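Local coordinates for protein glycoside Hydrolase (Bacteroides plebeius, PDB 5T3B) that is a glycoside hydrolase of family 50, probably cleaving glycosidic bonds in agarose-like polysaccharides met by gut bacteria, at residues A[310-315]-A[351-356]; A[395-400]-A[410-415]. All coordinates share one frame; numbering follows the deposited sequence.

Contacts 1 and 2 follow one another along the chain, the first closing before the second opens, and they lie on opposite sides of the chain's centre. Their centres are 38 Å apart and their nearest atoms about 26 Å, so neither touches the other. Contact 1 packs helix 300-324 against the end of helix 345-354. Strand 358-361 follows, and its parallel neighbour 385-394 leads straight into contact 2, where the loop after that strand meets the start of helix 412-427. Parallel strands with helices outside them are consistent with the (beta/alpha)8 barrel expected of family 50; one contact joins two helices, the other a strand exit and a helix start.

Contact 1 of 2, residues A[310-315]-A[351-356]; sequences CAEKYY and AGKYCD. With EDO (1,2-ethanediol), chain M.
Y315 fills the tight half of this contact, its ring packed against A351 and C355, both on the same side of the ring plane. The sulfur of C355 rests over that face of the ring, SG standing 3.9 Å from the Y315 ring centroid and displaced toward the rim, a sulfur-aromatic contact. A351 presents only a methyl group, and its CB comes within 3.5 Å of Y315 CE2; so small a residue probably helps the helices draw close. Next to them Y315 CB meets Y354 CB at 3.8 Å. The buried phenol is not left without a polar mate, since Y315 OH bonds to S335 OG.

Here helix 300-324 packs against the C-terminal turn of helix 345-354. C355 is the first residue to depart from helical geometry, and A351 O accepts from both Y354 N and C355 N as the helix closes.

Toward solvent the packing gives way to longer, polar chains. E312 swings its chain away from the backbone N (chi1 164°) and bends at chi2, which carries the carboxylate across to two donors. Y354 OH bonds to E312 OE1 at 2.9 Å, while K353 NZ forms a salt bridge with E312 OE2 at 3.1 Å; both come from the syn side, somewhat out of the carboxylate plane. That plane stands 78° from the Y354 ring, whose edge E312 OE2 approaches. A phenylalanine in place of Y354 would probably leave E312 OE1 without its hydroxyl partner and the carboxylate freer to turn about K353. The flexible chain of K353 suits its exposed position.

Contact 2 of 2, residues A[395-400]-A[410-415]; sequences EDTKLD and RDQQNR
E395 and R410 form the charged pair of this surface contact, their chains lying side by side and pointing the same way. R410 NH1 donates to E395 OE1 at 2.9 Å in a fairly straight bond (162° at the hydrogen). The oxygen is met on its syn side and lies almost in the guanidinium plane. E395 gets there because its chain runs extended out to the carboxylate carbon (chi2 177°). Elsewhere R410 NE pairs with E46, and F55 makes a cation-pi contact with the same guanidinium, so a long, many-handed arginine suits the place.

Water adds to this grip. One molecule donates to E395 OE1 and to R410 O, and a second donates to E395 OE2 while accepting weakly from R410 NH1.

Between backbone and side chain, Q412 N donates to D396 OD2 at 3.0 Å, reaching the oxygen from above the carboxylate plane. CG of D396 sits between the backbone N and the carbonyl carbon (chi1 60°), which lays the carboxylate across D411, with OD2 3.3 Å from D411 CB. The two aspartates keep D396 OD2 and D411 OD1 5.2 Å apart, and the amino end of a helix would probably ease the closeness of their charges. The backbone link alongside, D396 N to R410 O, is weak.

Within the segments, D411 OD1 accepts two bonds, from N414 N at 2.9 Å and from N414 ND2 at 2.8 Å, which fixes the rotation of its short chain. T397 OG1 accepts from L399 N at 3.3 Å, an ST turn, and also bonds to G394 O.

The arrangement is that of an N-capped helix start: D411 is the N-cap of helix 412-427, and D396, from the loop leaving strand 385-394, takes a first-turn N-H.

Contact 1 of 2, residues A[310-315]-A[351-356]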
ATOM      1  N   CYS A 310      -3.420 -19.877   7.442  1.00 10.77           N
ATOM      2  CA  CYS A 310      -3.249 -18.823   8.426  1.00 10.77           C
ATOM      3  C   CYS A 310      -3.870 -17.505   7.960  1.00 10.36           C
ATOM      4  O   CYS A 310      -4.585 -16.818   8.677  1.00 10.07           O
ATOM      5  CB  CYS A 310      -1.739 -18.602   8.713  1.00 11.65           C
ATOM      6  SG  CYS A 310      -0.900 -19.935   9.505  1.00 13.64           S
ATOM      7  N   ALA A 311      -3.611 -17.173   6.685  1.00  9.82           N
ATOM      8  CA  ALA A 311      -4.159 -15.985   6.094  1.00 10.12           C
ATOM      9  C   ALA A 311      -5.657 -16.028   6.038  1.00  9.92           C
ATOM     10  O   ALA A 311      -6.333 -15.005   6.275  1.00 10.55           O
ATOM     11  CB  ALA A 311      -3.539 -15.712   4.733  1.00 11.53           C
ATOM     12  N   GLU A 312      -6.205 -17.187   5.670  0.50 10.89           N
ATOM     13  CA  GLU A 312      -7.661 -17.349   5.652  0.50 11.80           C
ATOM     14  C   GLU A 312      -8.279 -17.065   7.021  0.50  9.95           C
ATOM     15  O   GLU A 312      -9.253 -16.299   7.118  0.50 11.25           O
ATOM     16  CB  GLU A 312      -8.016 -18.776   5.171  0.50 15.12           C
ATOM     17  CG  GLU A 312      -9.423 -19.197   5.474  0.50 19.56           C
ATOM     18  CD  GLU A 312     -10.401 -18.859   4.384  0.50 21.61           C
ATOM     19  OE1 GLU A 312     -11.619 -18.856   4.729  0.50 25.70           O
ATOM     20  OE2 GLU A 312      -9.941 -18.633   3.218  0.50 23.76           O
ATOM     21  N   LYS A 313      -7.695 -17.621   8.085  0.50  9.05           N
ATOM     22  CA  LYS A 313      -8.242 -17.419   9.412  0.50  9.85           C
ATOM     23  C   LYS A 313      -8.096 -15.947   9.863  0.50  9.15           C
ATOM     24  O   LYS A 313      -8.950 -15.408  10.562  0.50 10.97           O
ATOM     25  CB  LYS A 313      -7.605 -18.362  10.430  0.50  9.64           C
ATOM     26  CG  LYS A 313      -7.982 -19.808  10.214  0.50 10.38           C
ATOM     27  CD  LYS A 313      -7.526 -20.623  11.398  0.50 12.98           C
ATOM     28  CE  LYS A 313      -8.451 -20.444  12.577  0.50 14.46           C
ATOM     29  NZ  LYS A 313      -9.905 -20.872  12.395  0.50 15.86           N
ATOM     30  N   TYR A 314      -6.991 -15.318   9.442  1.00 10.20           N
ATOM     31  CA  TYR A 314      -6.732 -13.925   9.752  1.00  8.86           C
ATOM     32  C   TYR A 314      -7.753 -13.003   9.061  1.00  8.27           C
ATOM     33  O   TYR A 314      -8.491 -12.264   9.707  1.00  9.27           O
ATOM     34  CB  TYR A 314      -5.285 -13.623   9.377  1.00  8.58           C
ATOM     35  CG  TYR A 314      -4.909 -12.200   9.643  1.00  8.65           C
ATOM     36  CD1 TYR A 314      -4.575 -11.779  10.923  1.00  8.48           C
ATOM     37  CD2 TYR A 314      -4.967 -11.243   8.632  1.00  8.77           C
ATOM     38  CE1 TYR A 314      -4.260 -10.456  11.196  1.00  8.14           C
ATOM     39  CE2 TYR A 314      -4.629  -9.927   8.904  1.00  7.82           C
ATOM     40  CZ  TYR A 314      -4.350  -9.534  10.181  1.00  8.02           C
ATOM     41  OH  TYR A 314      -4.027  -8.229  10.428  1.00  8.72           O
ATOM     42  N   TYR A 315      -7.737 -13.047   7.721  1.00  8.18           N
ATOM     43  CA  TYR A 315      -8.544 -12.122   6.958  1.00  8.33           C
ATOM     44  C   TYR A 315     -10.040 -12.348   7.147  1.00  8.92           C
ATOM     45  O   TYR A 315     -10.802 -11.366   7.204  1.00  9.72           O
ATOM     46  CB  TYR A 315      -8.186 -12.206   5.480  1.00  9.21           C
ATOM     47  CG  TYR A 315      -6.815 -11.661   5.082  1.00  8.72           C
ATOM     48  CD1 TYR A 315      -6.381 -10.387   5.475  1.00  9.88           C
ATOM     49  CD2 TYR A 315      -5.975 -12.422   4.301  1.00  9.74           C
ATOM     50  CE1 TYR A 315      -5.181  -9.904   5.007  1.00 10.36           C
ATOM     51  CE2 TYR A 315      -4.782 -11.926   3.837  1.00 11.68           C
ATOM     52  CZ  TYR A 315      -4.384 -10.675   4.215  1.00  9.99           C
ATOM     53  OH  TYR A 315      -3.146 -10.198   3.749  1.00 13.87           O
ATOM     54  N   ALA A 351      -6.728 -13.492   0.718  1.00 10.81           N
ATOM     55  CA  ALA A 351      -6.944 -12.057   0.764  1.00 10.17           C
ATOM     56  C   ALA A 351      -8.023 -11.650  -0.220  1.00 10.91           C
ATOM     57  O   ALA A 351      -8.831 -10.793   0.120  1.00 12.25           O
ATOM     58  CB  ALA A 351      -5.667 -11.339   0.453  1.00 11.24           C
ATOM     59  N   GLY A 352      -8.071 -12.274  -1.414  1.00 10.70           N
ATOM     60  CA  GLY A 352      -9.139 -11.891  -2.356  1.00 10.18           C
ATOM     61  C   GLY A 352     -10.532 -12.241  -1.906  1.00 10.39           C
ATOM     62  O   GLY A 352     -11.465 -11.573  -2.328  1.00 12.15           O
ATOM     63  N   LYS A 353     -10.655 -13.250  -1.077  1.00 10.98           N
ATOM     64  CA  LYS A 353     -11.998 -13.692  -0.592  1.00 12.24           C
ATOM     65  C   LYS A 353     -12.507 -12.748   0.443  1.00 11.73           C
ATOM     66  O   LYS A 353     -13.719 -12.590   0.600  1.00 14.09           O
ATOM     67  CB  LYS A 353     -11.919 -15.095   0.007  1.00 12.73           C
ATOM     68  CG  LYS A 353     -11.736 -16.149  -1.017  1.00 17.32           C
ATOM     69  CD  LYS A 353     -11.524 -17.525  -0.303  1.00 23.53           C
ATOM     70  CE  LYS A 353     -12.625 -17.976   0.594  1.00 32.89           C
ATOM     71  NZ  LYS A 353     -12.221 -19.327   1.187  1.00 40.25           N
ATOM     72  N   TYR A 354     -11.636 -12.075   1.187  1.00 10.21           N
ATOM     73  CA  TYR A 354     -12.023 -11.296   2.406  1.00 12.08           C
ATOM     74  C   TYR A 354     -11.710  -9.826   2.422  1.00 12.96           C
ATOM     75  O   TYR A 354     -12.413  -9.020   2.999  1.00 17.27           O
ATOM     76  CB  TYR A 354     -11.478 -12.042   3.657  1.00 12.44           C
ATOM     77  CG  TYR A 354     -12.006 -13.401   3.796  1.00 13.65           C
ATOM     78  CD1 TYR A 354     -13.382 -13.571   4.106  1.00 15.42           C
ATOM     79  CD2 TYR A 354     -11.262 -14.516   3.569  1.00 15.06           C
ATOM     80  CE1 TYR A 354     -13.928 -14.827   4.272  1.00 18.31           C
ATOM     81  CE2 TYR A 354     -11.827 -15.798   3.681  1.00 18.04           C
ATOM     82  CZ  TYR A 354     -13.206 -15.904   3.968  1.00 16.96           C
ATOM     83  OH  TYR A 354     -13.809 -17.120   4.168  1.00 27.47           O
ATOM     84  N   CYS A 355     -10.655  -9.429   1.801  1.00 10.72           N
ATOM     85  CA  CYS A 355     -10.267  -8.039   1.762  1.00 10.89           C
ATOM     86  C   CYS A 355     -11.114  -7.332   0.696  1.00  9.73           C
ATOM     87  O   CYS A 355     -11.384  -7.885  -0.367  1.00 11.86           O
ATOM     88  CB  CYS A 355      -8.796  -7.857   1.427  1.00 11.73           C
ATOM     89  SG  CYS A 355      -7.647  -8.534   2.595  1.00 13.85           S
ATOM     90  N   ASP A 356     -11.528  -6.095   0.967  1.00  9.21           N
ATOM     91  CA  ASP A 356     -12.077  -5.301  -0.114  1.00  9.28           C
ATOM     92  C   ASP A 356     -11.044  -4.901  -1.155  1.00  9.71           C
ATOM     93  O   ASP A 356     -11.306  -4.838  -2.344  1.00 10.12           O
ATOM     94  CB  ASP A 356     -12.778  -4.092   0.455  1.00 10.73           C
ATOM     95  CG  ASP A 356     -13.946  -4.497   1.332  1.00 10.87           C
ATOM     96  OD1 ASP A 356     -14.942  -5.044   0.750  1.00 14.88           O
ATOM     97  OD2 ASP A 356     -13.928  -4.291   2.569  1.00 11.45           O
TER
HETATM   98  C1  EDO M 511     -17.383  -2.902   3.730  1.00 28.62           C
HETATM   99  O1  EDO M 511     -16.394  -3.869   4.125  1.00 27.30           O
HETATM  100  C2  EDO M 511     -18.386  -3.499   2.709  1.00 24.85           C
HETATM  101  O2  EDO M 511     -17.465  -4.043   1.732  1.00 26.79           O

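Contact 2 of 2, residues A[395-400]-A[410-415]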
ATOM      1  N   GLU A 395      20.746  10.029  -3.702  1.00  9.07           N
ATOM      2  CA  GLU A 395      22.116  10.147  -3.216  1.00  9.83           C
ATOM      3  C   GLU A 395      22.550  11.603  -3.045  1.00 10.04           C
ATOM      4  O   GLU A 395      23.341  11.924  -2.157  1.00 12.66           O
ATOM      5  CB  GLU A 395      23.042   9.419  -4.201  1.00 11.26           C
ATOM      6  CG  GLU A 395      24.512   9.522  -3.866  1.00 11.80           C
ATOM      7  CD  GLU A 395      25.361   8.704  -4.875  1.00 12.95           C
ATOM      8  OE1 GLU A 395      25.382   9.097  -6.087  1.00 15.04           O
ATOM      9  OE2 GLU A 395      26.048   7.744  -4.445  1.00 14.59           O
ATOM     10  N   ASP A 396      21.961  12.476  -3.845  1.00  9.79           N
ATOM     11  CA  ASP A 396      22.240  13.898  -3.803  1.00 10.76           C
ATOM     12  C   ASP A 396      21.964  14.563  -2.488  1.00 10.93           C
ATOM     13  O   ASP A 396      22.514  15.621  -2.179  1.00 12.91           O
ATOM     14  CB  ASP A 396      21.479  14.689  -4.936  1.00 13.88           C
ATOM     15  CG  ASP A 396      19.951  14.581  -4.896  1.00 13.92           C
ATOM     16  OD1 ASP A 396      19.368  13.776  -4.157  1.00 14.61           O
ATOM     17  OD2 ASP A 396      19.278  15.412  -5.694  1.00 17.36           O
ATOM     18  N   THR A 397      21.125  13.968  -1.674  1.00  9.99           N
ATOM     19  CA  THR A 397      20.830  14.501  -0.354  1.00 10.05           C
ATOM     20  C   THR A 397      22.006  14.383   0.595  1.00 10.83           C
ATOM     21  O   THR A 397      22.024  15.034   1.646  1.00 12.01           O
ATOM     22  CB  THR A 397      19.593  13.807   0.249  1.00  9.84           C
ATOM     23  OG1 THR A 397      19.903  12.432   0.536  1.00 10.07           O
ATOM     24  CG2 THR A 397      18.349  14.023  -0.556  1.00  9.79           C
ATOM     25  N   LYS A 398      22.891  13.434   0.292  1.00 10.28           N
ATOM     26  CA  LYS A 398      24.058  13.130   1.110  1.00 10.62           C
ATOM     27  C   LYS A 398      23.717  12.505   2.465  1.00 10.21           C
ATOM     28  O   LYS A 398      24.567  12.320   3.337  1.00 11.42           O
ATOM     29  CB  LYS A 398      25.042  14.288   1.242  1.00 13.06           C
ATOM     30  CG  LYS A 398      25.481  14.786  -0.191  1.00 16.59           C
ATOM     31  CD  LYS A 398      26.585  15.810  -0.189  1.00 20.62           C
ATOM     32  CE  LYS A 398      26.751  16.421  -1.576  1.00 27.48           C
ATOM     33  NZ  LYS A 398      27.498  15.437  -2.381  1.00 42.04           N
ATOM     34  N   LEU A 399      22.434  12.103   2.600  1.00  9.55           N
ATOM     35  CA  LEU A 399      22.009  11.439   3.803  1.00  9.72           C
ATOM     36  C   LEU A 399      22.574  10.005   3.888  1.00  9.77           C
ATOM     37  O   LEU A 399      22.867   9.385   2.863  1.00 10.92           O
ATOM     38  CB  LEU A 399      20.507  11.435   3.898  1.00  9.88           C
ATOM     39  CG  LEU A 399      19.847  12.803   3.984  1.00  9.79           C
ATOM     40  CD1 LEU A 399      18.317  12.726   3.878  1.00 10.88           C
ATOM     41  CD2 LEU A 399      20.229  13.549   5.231  1.00 11.95           C
ATOM     42  N   ASP A 400      22.660   9.459   5.077  1.00 10.87           N
ATOM     43  CA  ASP A 400      23.083   8.066   5.354  1.00 10.41           C
ATOM     44  C   ASP A 400      22.446   7.124   4.349  1.00  9.65           C
ATOM     45  O   ASP A 400      23.131   6.439   3.582  1.00 10.07           O
ATOM     46  CB  ASP A 400      22.788   7.743   6.817  1.00 10.66           C
ATOM     47  CG  ASP A 400      22.803   6.284   7.222  1.00 13.35           C
ATOM     48  OD1 ASP A 400      22.939   5.365   6.347  1.00 13.99           O
ATOM     49  OD2 ASP A 400      22.691   6.060   8.455  1.00 15.67           O
ATOM     50  N   ARG A 410      20.475   8.546  -8.266  1.00  9.18           N
ATOM     51  CA  ARG A 410      21.494   9.592  -8.107  1.00  9.43           C
ATOM     52  C   ARG A 410      20.982  10.899  -7.507  1.00  9.60           C
ATOM     53  O   ARG A 410      21.714  11.597  -6.799  1.00 10.94           O
ATOM     54  CB  ARG A 410      22.187   9.885  -9.430  1.00 10.79           C
ATOM     55  CG  ARG A 410      23.023   8.750  -9.982  1.00 11.68           C
ATOM     56  CD  ARG A 410      24.209   8.444  -9.137  1.00 12.84           C
ATOM     57  NE  ARG A 410      25.078   7.469  -9.824  1.00 12.55           N
ATOM     58  CZ  ARG A 410      26.128   6.929  -9.266  1.00 13.40           C
ATOM     59  NH1 ARG A 410      26.489   7.236  -8.029  1.00 16.07           N
ATOM     60  NH2 ARG A 410      26.839   6.072  -9.973  1.00 16.19           N
ATOM     61  N   ASP A 411      19.751  11.303  -7.864  1.00  9.87           N
ATOM     62  CA  ASP A 411      19.266  12.649  -7.526  1.00 10.13           C
ATOM     63  C   ASP A 411      17.758  12.691  -7.554  1.00  8.88           C
ATOM     64  O   ASP A 411      17.099  11.678  -7.866  1.00  9.74           O
ATOM     65  CB  ASP A 411      19.928  13.673  -8.417  1.00 10.70           C
ATOM     66  CG  ASP A 411      19.651  13.500  -9.831  1.00 13.50           C
ATOM     67  OD1 ASP A 411      18.644  12.858 -10.214  1.00 13.43           O
ATOM     68  OD2 ASP A 411      20.446  14.007 -10.676  1.00 18.78           O
ATOM     69  N   GLN A 412      17.203  13.846  -7.212  1.00  8.70           N
ATOM     70  CA  GLN A 412      15.748  13.968  -7.123  1.00  8.36           C
ATOM     71  C   GLN A 412      15.068  13.784  -8.478  1.00  9.13           C
ATOM     72  O   GLN A 412      13.998  13.194  -8.532  1.00  9.65           O
ATOM     73  CB  GLN A 412      15.346  15.312  -6.497  1.00  9.04           C
ATOM     74  CG  GLN A 412      15.896  15.517  -5.094  1.00  9.37           C
ATOM     75  CD  GLN A 412      15.522  14.403  -4.147  1.00  9.89           C
ATOM     76  OE1 GLN A 412      16.384  13.764  -3.449  1.00 12.68           O
ATOM     77  NE2 GLN A 412      14.290  14.162  -4.098  1.00  7.13           N
ATOM     78  N   GLN A 413      15.689  14.274  -9.535  1.00  9.60           N
ATOM     79  CA  GLN A 413      15.119  14.057 -10.864  1.00  9.26           C
ATOM     80  C   GLN A 413      14.973  12.548 -11.120  1.00  9.28           C
ATOM     81  O   GLN A 413      13.950  12.130 -11.640  1.00  9.59           O
ATOM     82  CB  GLN A 413      15.949  14.707 -11.966  1.00 11.33           C
ATOM     83  CG  GLN A 413      15.471  14.376 -13.344  1.00 12.82           C
ATOM     84  CD  GLN A 413      16.238  15.113 -14.407  1.00 14.04           C
ATOM     85  OE1 GLN A 413      17.463  15.039 -14.471  1.00 17.09           O
ATOM     86  NE2 GLN A 413      15.510  15.797 -15.234  1.00 16.25           N
ATOM     87  N   ASN A 414      15.967  11.762 -10.761  1.00  8.89           N
ATOM     88  CA  ASN A 414      15.897  10.330 -10.997  1.00  9.10           C
ATOM     89  C   ASN A 414      14.894   9.667 -10.057  1.00  8.06           C
ATOM     90  O   ASN A 414      14.331   8.617 -10.443  1.00  8.99           O
ATOM     91  CB  ASN A 414      17.287   9.702 -10.979  1.00 10.12           C
ATOM     92  CG  ASN A 414      18.029   9.963 -12.294  1.00 12.88           C
ATOM     93  OD1 ASN A 414      17.833   9.238 -13.265  1.00 14.68           O
ATOM     94  ND2 ASN A 414      18.816  10.959 -12.329  1.00 18.64           N
ATOM     95  N   ARG A 415      14.666  10.200  -8.854  1.00  7.28           N
ATOM     96  CA  ARG A 415      13.567   9.727  -8.058  1.00  7.87           C
ATOM     97  C   ARG A 415      12.266   9.932  -8.822  1.00  8.08           C
ATOM     98  O   ARG A 415      11.333   9.099  -8.744  1.00  8.56           O
ATOM     99  CB  ARG A 415      13.497  10.389  -6.672  1.00  8.48           C
ATOM    100  CG  ARG A 415      14.679  10.164  -5.760  1.00  8.59           C
ATOM    101  CD  ARG A 415      14.514  10.954  -4.484  1.00  8.14           C
ATOM    102  NE  ARG A 415      13.594  10.307  -3.572  1.00  7.76           N
ATOM    103  CZ  ARG A 415      12.938  10.950  -2.593  1.00  7.91           C
ATOM    104  NH1 ARG A 415      12.903  12.272  -2.464  1.00  8.37           N
ATOM    105  NH2 ARG A 415      12.266  10.221  -1.728  1.00  7.57           N
TER
HETATM  106  O   HOH W   1      24.466  11.537  -6.758  1.00 15.79           O
HETATM  107  O   HOH W   2      28.205   6.761  -5.428  1.00 36.38           O